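Local coordinates for protein probable polysaccharide deacetylase pdaA (Bacillus subtilis, PDB 1NY1) that deacetylates N-acetylmuramic acid residues of peptidoglycan, leading to muramic delta-lactam in the spore cortex, and is required for germination, at residues A[19-24]-A[34-39]; A[69-74]-A[223-228]; A[164-169]-A[187-192]. One frame throughout, in Å; residues are numbered along the deposited sequence.

Contact 1: A[19-24]-A[34-39]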
loop_
_atom_site.group_PDB
_atom_site.type_symbol
_atom_site.label_atom_id
_atom_site.label_comp_id
_atom_site.label_asym_id
_atom_site.label_seq_id
_atom_site.Cartn_x
_atom_site.Cartn_y
_atom_site.Cartn_z
ATOM N N PRO A 19 11.870 9.718 -5.967
ATOM C CA PRO A 19 11.399 10.001 -7.324
ATOM C C PRO A 19 10.383 11.137 -7.258
ATOM O O PRO A 19 9.944 11.510 -6.169
ATOM C CB PRO A 19 10.773 8.677 -7.748
ATOM C CG PRO A 19 10.205 8.163 -6.457
ATOM C CD PRO A 19 11.323 8.440 -5.475
ATOM N N ASP A 20 10.021 11.692 -8.410
ATOM C CA ASP A 20 9.044 12.775 -8.455
ATOM C C ASP A 20 8.072 12.545 -9.601
ATOM O O ASP A 20 8.482 12.313 -10.739
ATOM C CB ASP A 20 9.747 14.124 -8.625
ATOM C CG ASP A 20 8.777 15.295 -8.580
ATOM O OD1 ASP A 20 8.134 15.583 -9.605
ATOM O OD2 ASP A 20 8.645 15.914 -7.508
ATOM N N ALA A 21 6.779 12.609 -9.296
ATOM C CA ALA A 21 5.738 12.381 -10.295
ATOM C C ALA A 21 5.442 13.591 -11.180
ATOM O O ALA A 21 4.587 13.521 -12.065
ATOM C CB ALA A 21 4.457 11.918 -9.607
ATOM N N GLY A 22 6.142 14.696 -10.946
ATOM C CA GLY A 22 5.922 15.887 -11.750
ATOM C C GLY A 22 5.028 16.916 -11.080
ATOM O O GLY A 22 4.270 16.592 -10.167
ATOM N N LYS A 23 5.105 18.160 -11.548
ATOM C CA LYS A 23 4.316 19.253 -10.979
ATOM C C LYS A 23 2.805 19.062 -11.089
ATOM O O LYS A 23 2.079 19.326 -10.132
ATOM C CB LYS A 23 4.707 20.588 -11.630
ATOM C CG LYS A 23 5.678 20.457 -12.789
ATOM C CD LYS A 23 7.065 20.063 -12.305
ATOM C CE LYS A 23 7.898 19.496 -13.443
ATOM N NZ LYS A 23 7.289 18.241 -13.978
ATOM N N GLN A 24 2.331 18.609 -12.245
ATOM C CA GLN A 24 0.899 18.404 -12.437
ATOM C C GLN A 24 0.329 17.384 -11.456
ATOM O O GLN A 24 -0.705 17.627 -10.830
ATOM C CB GLN A 24 0.602 17.962 -13.872
ATOM C CG GLN A 24 0.545 19.109 -14.876
ATOM C CD GLN A 24 0.060 18.663 -16.244
ATOM O OE1 GLN A 24 -0.985 18.020 -16.363
ATOM N NE2 GLN A 24 0.810 19.011 -17.285
ATOM N N ALA A 34 -3.604 13.546 -0.934
ATOM C CA ALA A 34 -3.063 12.235 -1.280
ATOM C C ALA A 34 -1.541 12.345 -1.305
ATOM O O ALA A 34 -1.003 13.434 -1.490
ATOM C CB ALA A 34 -3.583 11.796 -2.642
ATOM N N PHE A 35 -0.840 11.232 -1.112
ATOM C CA PHE A 35 0.621 11.273 -1.129
ATOM C C PHE A 35 1.227 9.971 -1.622
ATOM O O PHE A 35 0.546 8.948 -1.698
ATOM C CB PHE A 35 1.157 11.599 0.272
ATOM C CG PHE A 35 0.671 10.664 1.339
ATOM C CD1 PHE A 35 1.288 9.433 1.546
ATOM C CD2 PHE A 35 -0.434 10.997 2.114
ATOM C CE1 PHE A 35 0.810 8.546 2.508
ATOM C CE2 PHE A 35 -0.923 10.119 3.078
ATOM C CZ PHE A 35 -0.299 8.889 3.275
ATOM N N TYR A 36 2.509 10.016 -1.971
ATOM C CA TYR A 36 3.205 8.822 -2.439
ATOM C C TYR A 36 4.556 8.684 -1.756
ATOM O O TYR A 36 5.279 7.715 -1.974
ATOM C CB TYR A 36 3.389 8.851 -3.955
ATOM C CG TYR A 36 4.135 10.046 -4.515
ATOM C CD1 TYR A 36 3.478 11.252 -4.748
ATOM C CD2 TYR A 36 5.470 9.936 -4.902
ATOM C CE1 TYR A 36 4.127 12.320 -5.368
ATOM C CE2 TYR A 36 6.134 10.999 -5.524
ATOM C CZ TYR A 36 5.454 12.181 -5.758
ATOM O OH TYR A 36 6.086 13.212 -6.412
ATOM N N LEU A 37 4.878 9.665 -0.918
ATOM C CA LEU A 37 6.120 9.671 -0.162
ATOM C C LEU A 37 5.855 10.110 1.272
ATOM O O LEU A 37 4.885 10.817 1.546
ATOM C CB LEU A 37 7.133 10.633 -0.791
ATOM C CG LEU A 37 7.818 10.217 -2.094
ATOM C CD1 LEU A 37 8.459 11.435 -2.744
ATOM C CD2 LEU A 37 8.859 9.142 -1.812
ATOM N N GLY A 38 6.738 9.687 2.174
ATOM C CA GLY A 38 6.634 10.058 3.571
ATOM C C GLY A 38 7.668 11.141 3.817
ATOM O O GLY A 38 7.874 12.001 2.958
ATOM N N ASN A 39 8.337 11.100 4.968
ATOM C CA ASN A 39 9.348 12.104 5.297
ATOM C C ASN A 39 10.680 11.816 4.599
ATOM O O ASN A 39 11.440 10.947 5.024
ATOM C CB ASN A 39 9.568 12.153 6.812
ATOM C CG ASN A 39 10.418 13.339 7.244
ATOM O OD1 ASN A 39 11.035 14.016 6.419
ATOM N ND2 ASN A 39 10.458 13.589 8.549
#

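Contact 2: A[69-74]-A[223-228]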
loop_
_atom_site.group_PDB
_atom_site.type_symbol
_atom_site.label_atom_id
_atom_site.label_comp_id
_atom_site.label_asym_id
_atom_site.label_seq_id
_atom_site.Cartn_x
_atom_site.Cartn_y
_atom_site.Cartn_z
ATOM N N ARG A 69 9.667 -6.594 13.912
ATOM C CA ARG A 69 8.796 -5.657 14.609
ATOM C C ARG A 69 8.493 -4.437 13.738
ATOM O O ARG A 69 8.589 -3.288 14.177
ATOM C CB ARG A 69 9.401 -5.219 15.950
ATOM C CG ARG A 69 8.341 -4.809 16.975
ATOM C CD ARG A 69 8.929 -4.624 18.369
ATOM N NE ARG A 69 7.927 -4.244 19.367
ATOM C CZ ARG A 69 7.050 -5.078 19.919
ATOM N NH1 ARG A 69 7.032 -6.360 19.578
ATOM N NH2 ARG A 69 6.195 -4.628 20.828
ATOM N N VAL A 70 8.128 -4.712 12.492
ATOM C CA VAL A 70 7.783 -3.675 11.536
ATOM C C VAL A 70 6.280 -3.727 11.295
ATOM O O VAL A 70 5.698 -4.805 11.209
ATOM C CB VAL A 70 8.530 -3.881 10.201
ATOM C CG1 VAL A 70 8.038 -2.877 9.164
ATOM C CG2 VAL A 70 10.028 -3.718 10.419
ATOM N N THR A 71 5.657 -2.557 11.197
ATOM C CA THR A 71 4.212 -2.473 10.981
ATOM C C THR A 71 3.882 -2.243 9.513
ATOM O O THR A 71 4.314 -1.255 8.922
ATOM C CB THR A 71 3.600 -1.325 11.808
ATOM O OG1 THR A 71 3.797 -1.585 13.205
ATOM C CG2 THR A 71 2.107 -1.197 11.530
ATOM N N GLY A 72 3.115 -3.156 8.930
ATOM C CA GLY A 72 2.746 -3.006 7.535
ATOM C C GLY A 72 1.327 -2.497 7.371
ATOM O O GLY A 72 0.527 -2.540 8.305
ATOM N N THR A 73 1.024 -1.982 6.183
ATOM C CA THR A 73 -0.318 -1.510 5.873
ATOM C C THR A 73 -0.739 -2.369 4.688
ATOM O O THR A 73 -0.086 -2.364 3.639
ATOM C CB THR A 73 -0.324 -0.008 5.505
ATOM O OG1 THR A 73 0.145 0.762 6.623
ATOM C CG2 THR A 73 -1.730 0.454 5.147
ATOM N N PHE A 74 -1.804 -3.142 4.880
ATOM C CA PHE A 74 -2.300 -4.046 3.846
ATOM C C PHE A 74 -3.605 -3.550 3.246
ATOM O O PHE A 74 -4.619 -3.459 3.940
ATOM C CB PHE A 74 -2.525 -5.448 4.431
ATOM C CG PHE A 74 -1.283 -6.089 4.989
ATOM C CD1 PHE A 74 -0.814 -5.755 6.259
ATOM C CD2 PHE A 74 -0.581 -7.029 4.241
ATOM C CE1 PHE A 74 0.340 -6.354 6.779
ATOM C CE2 PHE A 74 0.573 -7.634 4.745
ATOM C CZ PHE A 74 1.033 -7.295 6.018
ATOM N N PHE A 223 11.896 1.604 9.652
ATOM C CA PHE A 223 10.605 1.317 9.027
ATOM C C PHE A 223 9.459 1.829 9.888
ATOM O O PHE A 223 9.349 1.470 11.060
ATOM C CB PHE A 223 10.446 -0.192 8.816
ATOM C CG PHE A 223 11.366 -0.753 7.775
ATOM C CD1 PHE A 223 10.981 -0.792 6.436
ATOM C CD2 PHE A 223 12.639 -1.201 8.122
ATOM C CE1 PHE A 223 11.850 -1.271 5.459
ATOM C CE2 PHE A 223 13.515 -1.680 7.153
ATOM C CZ PHE A 223 13.122 -1.716 5.815
ATOM N N LYS A 224 8.613 2.671 9.307
ATOM C CA LYS A 224 7.470 3.219 10.031
ATOM C C LYS A 224 6.183 2.883 9.281
ATOM O O LYS A 224 6.225 2.452 8.132
ATOM C CB LYS A 224 7.617 4.736 10.183
ATOM C CG LYS A 224 8.805 5.156 11.044
ATOM C CD LYS A 224 8.856 6.667 11.218
ATOM C CE LYS A 224 10.022 7.091 12.109
ATOM N NZ LYS A 224 10.116 8.572 12.226
ATOM N N SER A 225 5.044 3.085 9.934
ATOM C CA SER A 225 3.756 2.779 9.325
ATOM C C SER A 225 3.115 4.003 8.696
ATOM O O SER A 225 3.572 5.126 8.890
ATOM C CB SER A 225 2.806 2.221 10.383
ATOM O OG SER A 225 2.405 3.269 11.257
ATOM N N ILE A 226 2.037 3.776 7.950
ATOM C CA ILE A 226 1.322 4.867 7.315
ATOM C C ILE A 226 0.731 5.754 8.411
ATOM O O ILE A 226 0.691 6.979 8.275
ATOM C CB ILE A 226 0.199 4.335 6.394
ATOM C CG1 ILE A 226 0.810 3.490 5.264
ATOM C CG2 ILE A 226 -0.632 5.497 5.849
ATOM C CD1 ILE A 226 1.795 4.232 4.367
ATOM N N ASP A 227 0.271 5.141 9.499
ATOM C CA ASP A 227 -0.273 5.924 10.603
ATOM C C ASP A 227 0.828 6.815 11.177
ATOM O O ASP A 227 0.580 7.976 11.499
ATOM C CB ASP A 227 -0.838 5.023 11.714
ATOM C CG ASP A 227 -2.295 4.645 11.488
ATOM O OD1 ASP A 227 -2.986 5.327 10.704
ATOM O OD2 ASP A 227 -2.761 3.668 12.115
ATOM N N ASP A 228 2.043 6.279 11.306
ATOM C CA ASP A 228 3.148 7.081 11.831
ATOM C C ASP A 228 3.402 8.234 10.872
ATOM O O ASP A 228 3.633 9.371 11.287
ATOM C CB ASP A 228 4.441 6.264 11.960
ATOM C CG ASP A 228 4.307 5.081 12.906
ATOM O OD1 ASP A 228 3.528 5.174 13.879
ATOM O OD2 ASP A 228 5.000 4.068 12.685
HETATM O O HOH W 1 6.612 -0.074 7.483
HETATM O O HOH W 2 7.055 -0.123 11.634
#

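Contact 3: A[164-169]-A[187-192]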
loop_
_atom_site.group_PDB
_atom_site.type_symbol
_atom_site.label_atom_id
_atom_site.label_comp_id
_atom_site.label_asym_id
_atom_site.label_seq_id
_atom_site.Cartn_x
_atom_site.Cartn_y
_atom_site.Cartn_z
ATOM N N TRP A 164 2.354 5.251 -4.043
ATOM C CA TRP A 164 3.620 4.622 -3.694
ATOM C C TRP A 164 4.784 5.223 -4.457
ATOM O O TRP A 164 4.591 5.955 -5.434
ATOM C CB TRP A 164 3.548 3.107 -3.944
ATOM C CG TRP A 164 3.266 2.727 -5.369
ATOM C CD1 TRP A 164 4.180 2.433 -6.343
ATOM C CD2 TRP A 164 1.976 2.649 -5.993
ATOM N NE1 TRP A 164 3.536 2.178 -7.539
ATOM C CE2 TRP A 164 2.184 2.306 -7.351
ATOM C CE3 TRP A 164 0.663 2.837 -5.536
ATOM C CZ2 TRP A 164 1.128 2.151 -8.256
ATOM C CZ3 TRP A 164 -0.390 2.681 -6.435
ATOM C CH2 TRP A 164 -0.148 2.342 -7.782
ATOM N N SER A 165 5.996 4.922 -3.997
ATOM C CA SER A 165 7.205 5.435 -4.635
ATOM C C SER A 165 8.132 4.292 -5.067
ATOM O O SER A 165 9.127 4.526 -5.750
ATOM C CB SER A 165 7.947 6.373 -3.681
ATOM O OG SER A 165 8.545 5.642 -2.628
ATOM N N VAL A 166 7.805 3.066 -4.654
ATOM C CA VAL A 166 8.580 1.877 -5.023
ATOM C C VAL A 166 7.649 0.713 -5.321
ATOM O O VAL A 166 6.760 0.394 -4.530
ATOM C CB VAL A 166 9.537 1.385 -3.899
ATOM C CG1 VAL A 166 10.182 0.049 -4.310
ATOM C CG2 VAL A 166 10.608 2.418 -3.614
ATOM N N ALA A 167 7.868 0.067 -6.458
ATOM C CA ALA A 167 7.064 -1.085 -6.842
ATOM C C ALA A 167 7.786 -1.803 -7.963
ATOM O O ALA A 167 8.552 -1.195 -8.705
ATOM C CB ALA A 167 5.678 -0.640 -7.307
ATOM N N PHE A 168 7.555 -3.100 -8.074
ATOM C CA PHE A 168 8.173 -3.876 -9.129
ATOM C C PHE A 168 7.262 -5.037 -9.474
ATOM O O PHE A 168 6.201 -5.204 -8.869
ATOM C CB PHE A 168 9.559 -4.373 -8.717
ATOM C CG PHE A 168 9.617 -4.951 -7.337
ATOM C CD1 PHE A 168 9.685 -4.122 -6.223
ATOM C CD2 PHE A 168 9.613 -6.329 -7.153
ATOM C CE1 PHE A 168 9.753 -4.660 -4.937
ATOM C CE2 PHE A 168 9.679 -6.878 -5.871
ATOM C CZ PHE A 168 9.750 -6.043 -4.762
ATOM N N VAL A 169 7.662 -5.838 -10.450
ATOM C CA VAL A 169 6.826 -6.945 -10.868
ATOM C C VAL A 169 6.953 -8.161 -9.971
ATOM O O VAL A 169 7.751 -9.061 -10.229
ATOM C CB VAL A 169 7.128 -7.356 -12.315
ATOM C CG1 VAL A 169 6.157 -8.451 -12.744
ATOM C CG2 VAL A 169 7.009 -6.147 -13.230
ATOM N N ILE A 187 16.327 -3.134 -2.553
ATOM C CA ILE A 187 17.567 -2.511 -2.123
ATOM C C ILE A 187 17.932 -1.365 -3.064
ATOM O O ILE A 187 18.235 -0.256 -2.621
ATOM C CB ILE A 187 18.723 -3.537 -2.099
ATOM C CG1 ILE A 187 18.432 -4.634 -1.065
ATOM C CG2 ILE A 187 20.049 -2.824 -1.828
ATOM C CD1 ILE A 187 18.304 -4.148 0.377
ATOM N N LYS A 188 17.885 -1.628 -4.367
ATOM C CA LYS A 188 18.240 -0.619 -5.358
ATOM C C LYS A 188 17.311 0.588 -5.398
ATOM O O LYS A 188 17.772 1.719 -5.548
ATOM C CB LYS A 188 18.321 -1.255 -6.750
ATOM C CG LYS A 188 18.743 -0.288 -7.858
ATOM C CD LYS A 188 19.394 -1.017 -9.033
ATOM C CE LYS A 188 18.455 -2.035 -9.660
ATOM N NZ LYS A 188 19.152 -2.934 -10.627
ATOM N N GLN A 189 16.007 0.363 -5.257
ATOM C CA GLN A 189 15.058 1.472 -5.306
ATOM C C GLN A 189 14.868 2.208 -3.990
ATOM O O GLN A 189 14.167 3.212 -3.941
ATOM C CB GLN A 189 13.699 0.980 -5.822
ATOM C CG GLN A 189 13.755 0.510 -7.269
ATOM C CD GLN A 189 12.391 0.186 -7.846
ATOM O OE1 GLN A 189 11.460 0.985 -7.751
ATOM N NE2 GLN A 189 12.274 -0.978 -8.472
ATOM N N ALA A 190 15.494 1.716 -2.926
ATOM C CA ALA A 190 15.350 2.346 -1.618
ATOM C C ALA A 190 15.731 3.816 -1.607
ATOM O O ALA A 190 16.689 4.235 -2.256
ATOM C CB ALA A 190 16.174 1.593 -0.582
ATOM N N HIS A 191 14.952 4.602 -0.875
ATOM C CA HIS A 191 15.218 6.018 -0.741
ATOM C C HIS A 191 14.504 6.582 0.476
ATOM O O HIS A 191 13.549 5.991 0.994
ATOM C CB HIS A 191 14.807 6.784 -2.006
ATOM C CG HIS A 191 13.411 6.505 -2.476
ATOM N ND1 HIS A 191 12.313 7.206 -2.027
ATOM C CD2 HIS A 191 12.943 5.615 -3.381
ATOM C CE1 HIS A 191 11.228 6.762 -2.636
ATOM N NE2 HIS A 191 11.582 5.795 -3.465
ATOM N N PRO A 192 14.990 7.722 0.976
ATOM C CA PRO A 192 14.388 8.371 2.140
ATOM C C PRO A 192 12.913 8.672 1.876
ATOM O O PRO A 192 12.556 9.230 0.836
ATOM C CB PRO A 192 15.229 9.633 2.286
ATOM C CG PRO A 192 16.586 9.156 1.875
ATOM C CD PRO A 192 16.280 8.348 0.634
HETATM O O HOH W 3 11.349 3.842 -7.217
HETATM O O HOH W 4 10.183 -1.426 -10.846
HETATM O O HOH W 5 9.066 1.706 -8.793
#

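Contact 1: A[19-24]-A[34-39]
The ring of Y36 meets 19-24 edge-on: P19 O and D20 CA both lie near the ring plane at its outer end, while A21 N stands oblique to the ring, neither at its face nor at its edge. The other flat group, the D20 carboxylate, stands 80° to that ring, and W8 brings a further ring against Y36. The backbone at this edge is an Asx turn, D20 to G22, which leads into helix 23-31 with G22 at the N-cap. Contact 1 therefore joins the entry of that helix to the loop that follows its end.

Across the two segments the one hydrogen bond is A21 N to Y36 OH, 3.0 Å and nearly straight at 176°. The hydroxyl has a second partner, N26 OD1 in the helix; an amide oxygen can only accept, so Y36 OH gives its proton there and takes the one from A21. N26 also donates through ND2 to D20 OD2, so a single asparagine ties both polar groups. A chi1 of 57° sets Y36 CG between its backbone N and carbonyl carbon, from where the ring extends to the turn. Beside the bond, A21 CB rests 4.0 Å from Y36 CZ, and L37 CD1 packs 3.7 Å from P19 O. A phenylalanine in place of the tyrosine would probably keep the edge packing but leave A21 N and N26 OD1 without their shared mate.

G22 has positive phi, and a CB on it would press on the carbonyl oxygen of A21. Its amide closes the turn: G22 N lies 2.6 Å from D20 OD1, approaching from above the carboxylate plane.

Contact 2: A[69-74]-A[223-228]
From V70 to T73 and from F223 to I226 the chains run in much the same direction, 25° apart, but with T71 CA 5.5 Å from S225 CA and the neighbouring pairs wider still, they are bridged by water. One water accepts from T71 N and donates to F223 O; another donates to both T71 O and K224 O. Each water thus bridges the loop before strand 73-76 to strand 222-224.

The side chains meet in three successive pairs. V70 straddles the base of F223 with both methyls, CG1 lying 3.6 Å from F223 CB, while the phenylalanine ring leads off to other partners. T71 sets its methyl against S225, CG2 to CB 3.7 Å. T73 crosses I226 at about a right angle, and OG1, beside its own backbone N at chi1 -62°, comes within 3.1 Å of I226 CG1, a tight polar-to-apolar contact. S225 and D228 form a capping box at the start of helix 226-234: S225 N reaches D228 OD2 at 2.9 Å and D228 N returns to S225 OG at 3.0 Å.

Strands 73-76 and 222-224 both pair in parallel with strand 44-51, and such strands alternating with outer helices fit the distorted (beta/alpha) barrel of polysaccharide deacetylases. Helix 58-67 packs on V70 through L65, helix 205-219 receives the F223 ring, and I97 of strand 97-100 touches T73 and S225.

Contact 3: A[164-169]-A[187-192]
Q189 loses more surface here than any other residue of the two segments, and most of its polar grip on 164-169 is through water. OE1 accepts from two waters, one shared with S165 O and the other with A167 O. NE2 donates to a third, at 3.2 Å, which also donates to A167 O. The direct separation of Q189 NE2 and A167 O is 3.7 Å, consistent with water rather than the amide itself making the link. Water partners at both ends are likely to hold the amide in this rotation, and the extended chain beyond CG carries it along the 164-169 backbone.

V166 packs against both Q189 and H191. Its chi1 of 173° turns CG1 to the glutamine, 3.9 Å from Q189 CB, and CG2 to the histidine, 3.5 Å from H191 NE2. The valine and histidine side chains lie alongside each other, pointing opposite ways.

The H191 imidazole is approached at its edge by S165, whose OG lies near the ring plane, 2.9 Å from H191 CE1 and 3.2 Å from H191 NE2. S165 O is in the ring plane as well. The serine hydroxyl takes its hydrogen bond from I195 N, which fixes it against the ring edge.

Backbone bonds from S165 and V166 to I195, and from V166 to L197, lay this loop along strand 194-198. F168 follows, its ring nearly parallel to that of H185 in helix 179-188. By similarity, D170 just beyond raises the pKa of the catalytic histidine, H199, whose side chain is about 6 Å from that of A167. The arrangement probably forms part of the structure flanking the active site in the NodB homology domain, a distorted (beta/alpha) barrel, where a loop after strand 160-161 is backed by the chain leaving helix 179-188.

Contact 3 is the most fully buried of the three, with five of its six touching residues buried; contacts 1 and 2 are partly buried, though contact 2 lies closest to the centre of the chain. Contacts 1 and 3 abut: P19 and L37 both press on H191 CE1, and L37 also packs on S165, so both segments of contact 1 pack against contact 3. Contact 2 reaches the 34-39 segment through I226 against F35, which lies beside contact 1's interface, and does not touch contact 3. Their chemistry differs accordingly: a direct tyrosine bond at a helix entry, waters between a loop and a strand, and a water-bound glutamine against a loop near the probable active site.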